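Local coordinates for ESAT-6/WXG100 secretion system protein (Streptococcus gallolyticus, PDB 7JQE) that forms part of the extracellular region of EsaA, a type VIIb secretion system membrane subunit that probably takes part in exporting bacterial toxins, at residues A[115-120]-A[488-493]. Sequence-based numbering, arbitrary orientation.
Sequences ELSDLL and STIDSL
Ile490 lays its longer branch against the backbone of Leu116 and Ser117. Its CB points at helix 102-135 but stays short of it; the branches beyond make the contact. CG1 lies beside the backbone N (chi1 -62°) and meets Leu116 CB at 3.5 Å, with Leu116 CD1 looser at its flank. Because the chain then runs on extended (chi2 -173°), CD1 is carried down onto the helix surface, 3.4 Å from both Leu116 C and Leu116 O and 3.5 Å from Ser117 N. The methyl thus rests on the peptide linking these two residues, and Leu116 CB also borders it. The other branch, CG2, makes a van der Waals contact with Ser117 OG, 3.9 Å away; the hydroxyl itself is hydrogen-bonded to the carbonyl O of Arg113, one turn earlier. Here the two long helices that open and close the modelled chain, 102-135 and 462-491, run antiparallel near one end of an elongated molecule, so that both ends of the modelled chain lie at the same end of the molecule, and no hydrogen bond joins the segments. The isobutyl group of Leu116 runs past Ile490 in the opposite direction and also touches Leu486, while Leu120 continues the apolar seam on Ile483 and Leu486. Leu116 O accepts a 2.8 Å hydrogen bond from Leu120 N, so the carbonyl under the Ile490 methyl has its helical partner. Just beyond Asp491 helix 462-491 stops, and Ser492 centres an inverse gamma turn whose Leu493 N to Asp491 O bond is weak. Across the subunit interface, Leu116 packs on Leu116 of the second subunit, and Thr489 on Glu115 of that subunit.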
ATOM      1  N   GLU A 115     -66.247 -22.508 -19.145  1.00118.06           N
ATOM      2  CA  GLU A 115     -64.915 -22.209 -19.662  1.00106.89           C
ATOM      3  C   GLU A 115     -64.331 -20.983 -18.972  1.00103.11           C
ATOM      4  O   GLU A 115     -63.181 -20.999 -18.517  1.00101.89           O
ATOM      5  CB  GLU A 115     -64.972 -21.996 -21.176  1.00113.13           C
ATOM      6  CG  GLU A 115     -65.466 -23.195 -21.974  1.00124.44           C
ATOM      7  CD  GLU A 115     -64.484 -24.352 -21.967  1.00128.61           C
ATOM      8  OE1 GLU A 115     -63.573 -24.355 -21.111  1.00128.12           O
ATOM      9  OE2 GLU A 115     -64.625 -25.255 -22.820  1.00131.41           O
ATOM     10  N   LEU A 116     -65.117 -19.907 -18.879  1.00 96.41           N
ATOM     11  CA  LEU A 116     -64.625 -18.689 -18.245  1.00 94.18           C
ATOM     12  C   LEU A 116     -64.297 -18.920 -16.775  1.00 96.47           C
ATOM     13  O   LEU A 116     -63.349 -18.330 -16.245  1.00 98.88           O
ATOM     14  CB  LEU A 116     -65.648 -17.564 -18.396  1.00 94.94           C
ATOM     15  CG  LEU A 116     -65.888 -17.077 -19.827  1.00100.47           C
ATOM     16  CD1 LEU A 116     -66.834 -15.882 -19.842  1.00 96.40           C
ATOM     17  CD2 LEU A 116     -64.568 -16.740 -20.506  1.00 93.75           C
ATOM     18  N   SER A 117     -65.072 -19.771 -16.096  1.00 97.64           N
ATOM     19  CA  SER A 117     -64.768 -20.069 -14.699  1.00 96.32           C
ATOM     20  C   SER A 117     -63.421 -20.764 -14.555  1.00 95.34           C
ATOM     21  O   SER A 117     -62.722 -20.560 -13.555  1.00 93.79           O
ATOM     22  CB  SER A 117     -65.876 -20.921 -14.085  1.00 98.16           C
ATOM     23  OG  SER A 117     -67.099 -20.206 -14.053  1.00111.19           O
ATOM     24  N   ASP A 118     -63.045 -21.591 -15.534  1.00 94.40           N
ATOM     25  CA  ASP A 118     -61.721 -22.204 -15.513  1.00100.09           C
ATOM     26  C   ASP A 118     -60.641 -21.182 -15.843  1.00 98.06           C
ATOM     27  O   ASP A 118     -59.584 -21.157 -15.201  1.00 97.65           O
ATOM     28  CB  ASP A 118     -61.667 -23.378 -16.490  1.00104.54           C
ATOM     29  CG  ASP A 118     -62.695 -24.444 -16.176  1.00119.52           C
ATOM     30  OD1 ASP A 118     -62.977 -24.668 -14.979  1.00122.66           O
ATOM     31  OD2 ASP A 118     -63.227 -25.055 -17.128  1.00126.71           O
ATOM     32  N   LEU A 119     -60.887 -20.337 -16.847  1.00 98.58           N
ATOM     33  CA  LEU A 119     -59.940 -19.274 -17.164  1.00 95.74           C
ATOM     34  C   LEU A 119     -59.689 -18.390 -15.950  1.00 94.71           C
ATOM     35  O   LEU A 119     -58.556 -17.953 -15.715  1.00 83.26           O
ATOM     36  CB  LEU A 119     -60.454 -18.446 -18.341  1.00 87.65           C
ATOM     37  CG  LEU A 119     -59.614 -17.237 -18.755  1.00 85.63           C
ATOM     38  CD1 LEU A 119     -58.201 -17.665 -19.124  1.00 89.93           C
ATOM     39  CD2 LEU A 119     -60.265 -16.492 -19.907  1.00 86.68           C
ATOM     40  N   LEU A 120     -60.732 -18.130 -15.158  1.00 90.43           N
ATOM     41  CA  LEU A 120     -60.576 -17.288 -13.978  1.00 93.19           C
ATOM     42  C   LEU A 120     -59.490 -17.828 -13.055  1.00 99.81           C
ATOM     43  O   LEU A 120     -58.635 -17.076 -12.574  1.00100.25           O
ATOM     44  CB  LEU A 120     -61.906 -17.176 -13.236  1.00 91.22           C
ATOM     45  CG  LEU A 120     -62.015 -16.026 -12.234  1.00 97.28           C
ATOM     46  CD1 LEU A 120     -62.036 -14.696 -12.965  1.00 94.99           C
ATOM     47  CD2 LEU A 120     -63.256 -16.182 -11.369  1.00103.56           C
ATOM     48  N   SER A 488     -67.371 -10.502 -13.391  1.00 92.90           N
ATOM     49  CA  SER A 488     -68.582  -9.740 -13.675  1.00100.72           C
ATOM     50  C   SER A 488     -69.328 -10.321 -14.871  1.00105.71           C
ATOM     51  O   SER A 488     -70.548 -10.516 -14.820  1.00108.56           O
ATOM     52  CB  SER A 488     -68.227  -8.271 -13.917  1.00104.50           C
ATOM     53  OG  SER A 488     -69.392  -7.486 -14.111  1.00112.46           O
ATOM     54  N   THR A 489     -68.609 -10.604 -15.960  1.00107.74           N
ATOM     55  CA  THR A 489     -69.252 -11.172 -17.141  1.00104.83           C
ATOM     56  C   THR A 489     -69.722 -12.598 -16.888  1.00105.38           C
ATOM     57  O   THR A 489     -70.794 -12.992 -17.364  1.00114.41           O
ATOM     58  CB  THR A 489     -68.306 -11.120 -18.339  1.00111.81           C
ATOM     59  OG1 THR A 489     -66.966 -11.386 -17.906  1.00132.25           O
ATOM     60  CG2 THR A 489     -68.360  -9.753 -18.994  1.00108.08           C
ATOM     61  N   ILE A 490     -68.946 -13.390 -16.145  1.00 94.37           N
ATOM     62  CA  ILE A 490     -69.418 -14.720 -15.765  1.00 97.62           C
ATOM     63  C   ILE A 490     -70.727 -14.608 -14.996  1.00100.03           C
ATOM     64  O   ILE A 490     -71.713 -15.284 -15.312  1.00103.33           O
ATOM     65  CB  ILE A 490     -68.354 -15.468 -14.944  1.00 97.30           C
ATOM     66  CG1 ILE A 490     -67.080 -15.673 -15.765  1.00 92.64           C
ATOM     67  CG2 ILE A 490     -68.907 -16.813 -14.479  1.00 93.47           C
ATOM     68  CD1 ILE A 490     -66.053 -16.540 -15.073  1.00 88.82           C
ATOM     69  N   ASP A 491     -70.756 -13.752 -13.971  1.00102.40           N
ATOM     70  CA  ASP A 491     -71.991 -13.528 -13.225  1.00108.48           C
ATOM     71  C   ASP A 491     -73.110 -13.059 -14.149  1.00108.12           C
ATOM     72  O   ASP A 491     -74.185 -13.666 -14.199  1.00104.32           O
ATOM     73  CB  ASP A 491     -71.752 -12.514 -12.103  1.00109.55           C
ATOM     74  CG  ASP A 491     -71.061 -13.125 -10.898  1.00112.03           C
ATOM     75  OD1 ASP A 491     -70.848 -14.357 -10.892  1.00111.32           O
ATOM     76  OD2 ASP A 491     -70.729 -12.373  -9.956  1.00113.52           O
ATOM     77  N   SER A 492     -72.870 -11.982 -14.901  1.00115.18           N
ATOM     78  CA  SER A 492     -73.855 -11.453 -15.845  1.00121.01           C
ATOM     79  C   SER A 492     -73.796 -12.250 -17.150  1.00123.93           C
ATOM     80  O   SER A 492     -73.280 -11.802 -18.177  1.00123.80           O
ATOM     81  CB  SER A 492     -73.619  -9.967 -16.080  1.00124.60           C
ATOM     82  OG  SER A 492     -73.821  -9.221 -14.891  1.00130.61           O
ATOM     83  N   LEU A 493     -74.350 -13.464 -17.092  1.00122.84           N
ATOM     84  CA  LEU A 493     -74.372 -14.385 -18.224  1.00121.24           C
ATOM     85  C   LEU A 493     -75.444 -15.443 -17.991  1.00129.52           C
ATOM     86  O   LEU A 493     -75.222 -16.388 -17.223  1.00131.40           O
ATOM     87  CB  LEU A 493     -72.999 -15.035 -18.412  1.00117.70           C
ATOM     88  CG  LEU A 493     -72.798 -15.915 -19.648  1.00112.03           C
ATOM     89  CD1 LEU A 493     -72.769 -15.074 -20.912  1.00112.96           C
ATOM     90  CD2 LEU A 493     -71.528 -16.737 -19.529  1.00 99.06           C
TER